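Local atomic coordinates of zinc transport protein ZntB (PDB entry 3CK6), a protein that probably mediates zinc uptake across the cell inner membrane as a zinc-proton symporter of the CorA metal ion transporter family, assembling as a homopentamer. Residues N50-P53 with R54-D58. The protein carries 1 engineered substitution. Numbering follows the deposited sequence.
Sequences NHVP and RATVD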
loop_
_atom_site.group_PDB
_atom_site.type_symbol
_atom_site.label_atom_id
_atom_site.label_comp_id
_atom_site.label_asym_id
_atom_site.label_seq_id
_atom_site.Cartn_x
_atom_site.Cartn_y
_atom_site.Cartn_z
ATOM N N ASN E 50 -12.454 38.787 -15.491
ATOM C CA ASN E 50 -13.448 37.787 -15.842
ATOM C C ASN E 50 -13.933 37.007 -14.621
ATOM O O ASN E 50 -14.589 35.958 -14.745
ATOM C CB ASN E 50 -12.886 36.856 -16.929
ATOM C CG ASN E 50 -13.104 37.409 -18.326
ATOM O OD1 ASN E 50 -14.220 37.386 -18.833
ATOM N ND2 ASN E 50 -12.041 37.913 -18.952
ATOM N N HIS E 51 -13.582 37.525 -13.445
ATOM C CA HIS E 51 -14.104 37.055 -12.146
ATOM C C HIS E 51 -13.651 35.663 -11.722
ATOM O O HIS E 51 -14.330 35.003 -10.930
ATOM C CB HIS E 51 -15.641 37.187 -12.081
ATOM C CG HIS E 51 -16.131 38.540 -12.471
ATOM N ND1 HIS E 51 -15.775 39.680 -11.782
ATOM C CD2 HIS E 51 -16.915 38.946 -13.496
ATOM C CE1 HIS E 51 -16.335 40.730 -12.357
ATOM N NE2 HIS E 51 -17.032 40.312 -13.399
ATOM N N VAL E 52 -12.491 35.228 -12.219
ATOM C CA VAL E 52 -11.860 34.034 -11.664
ATOM C C VAL E 52 -11.313 34.457 -10.297
ATOM O O VAL E 52 -10.636 35.480 -10.209
ATOM C CB VAL E 52 -10.702 33.490 -12.548
ATOM C CG1 VAL E 52 -10.111 32.204 -11.936
ATOM C CG2 VAL E 52 -11.202 33.246 -13.984
ATOM N N PRO E 53 -11.626 33.700 -9.228
ATOM C CA PRO E 53 -11.127 34.110 -7.912
ATOM C C PRO E 53 -9.602 34.166 -7.837
ATOM O O PRO E 53 -8.904 33.349 -8.448
ATOM C CB PRO E 53 -11.704 33.043 -6.964
ATOM C CG PRO E 53 -12.928 32.535 -7.701
ATOM C CD PRO E 53 -12.455 32.483 -9.133
ATOM N N ARG E 54 -9.130 35.156 -7.083
ATOM C CA ARG E 54 -7.719 35.457 -6.873
ATOM C C ARG E 54 -6.835 34.250 -6.560
ATOM O O ARG E 54 -5.776 34.101 -7.163
ATOM C CB ARG E 54 -7.588 36.496 -5.757
ATOM C CG ARG E 54 -6.180 36.754 -5.253
ATOM C CD ARG E 54 -5.491 37.820 -6.088
ATOM N NE ARG E 54 -4.875 38.854 -5.255
ATOM C CZ ARG E 54 -5.436 40.035 -4.987
ATOM N NH1 ARG E 54 -4.796 40.910 -4.217
ATOM N NH2 ARG E 54 -6.632 40.345 -5.487
ATOM N N ALA E 55 -7.265 33.414 -5.616
ATOM C CA ALA E 55 -6.466 32.269 -5.173
ATOM C C ALA E 55 -6.364 31.167 -6.235
ATOM O O ALA E 55 -5.339 30.467 -6.326
ATOM C CB ALA E 55 -7.005 31.714 -3.868
ATOM N N THR E 56 -7.418 31.041 -7.034
ATOM C CA THR E 56 -7.466 30.132 -8.187
ATOM C C THR E 56 -6.506 30.621 -9.255
ATOM O O THR E 56 -5.729 29.829 -9.801
ATOM C CB THR E 56 -8.887 30.013 -8.753
ATOM O OG1 THR E 56 -9.775 29.576 -7.716
ATOM C CG2 THR E 56 -8.953 29.044 -9.919
ATOM N N VAL E 57 -6.524 31.927 -9.518
ATOM C CA VAL E 57 -5.529 32.533 -10.398
ATOM C C VAL E 57 -4.094 32.290 -9.859
ATOM O O VAL E 57 -3.216 31.853 -10.612
ATOM C CB VAL E 57 -5.798 34.050 -10.628
ATOM C CG1 VAL E 57 -4.696 34.662 -11.467
ATOM C CG2 VAL E 57 -7.154 34.256 -11.327
ATOM N N ASP E 58 -3.872 32.567 -8.566
ATOM C CA ASP E 58 -2.564 32.311 -7.913
ATOM C C ASP E 58 -2.125 30.869 -8.151
ATOM O O ASP E 58 -0.960 30.611 -8.492
ATOM C CB ASP E 58 -2.642 32.520 -6.395
ATOM C CG ASP E 58 -2.807 33.984 -5.979
ATOM O OD1 ASP E 58 -2.694 34.917 -6.813
ATOM O OD2 ASP E 58 -3.047 34.198 -4.767
#
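Val52 meets the first turn of helix 54-60 mainly through one methyl branch. Its CG1 lies 3.7 Å from CG2 of Val57 and 3.9 Å from CG2 of Thr56, so a single methyl serves both partners. Torsions explain the convergence: Val52 CG1 stands opposite its own backbone N (chi1 -178°), and Thr56 CG2 is likewise opposite its N, which brings the methyl rather than the hydroxyl to the valine. The Val52 and Thr56 side chains meet at about a right angle, whereas Val52 and Val57 approach at a slant.

Beside this apolar cluster, Pro53 holds the N-cap position. Its carbonyl accepts the amide of Val57, N to O 3.0 Å, and an N-H...O angle of 167° makes the bond nearly straight. One residue on, Asp58 N bonds to Arg54 O at 2.8 Å, evidence that regular helical bonding is already established. Thr56 also packs on the proline, with OG1 4.0 Å from Pro53 CB, while Val57 CG2 comes 3.5 Å from Pro53 O.

What sets the direction of the linker is the end of the preceding helix. His51, with positive phi (69°), is the C-prime residue of a Schellman motif, in which Val52 N bonds to Leu47 O and His51 N to Glu48 O. Asn50 fastens the same corner through its side-chain amide: OD1 takes a bond from Ile28 N, and ND2 gives bonds to both Trp46 O and Glu26 O.

The result is a short turn linking helix 43-49 to helix 54-60 over the sheet of the cytoplasmic domain. Val52 rests on Leu101 and Phe103 of strand 96-103, Thr56 on Leu101, and Val57 on Leu47 and Arg44 of helix 43-49. Asp58 adds a salt bridge to Arg44, while Ala55 packs on Gln211 and Thr56 on Phe214 of a neighbouring subunit, placing this turn at an interface of the pentamer.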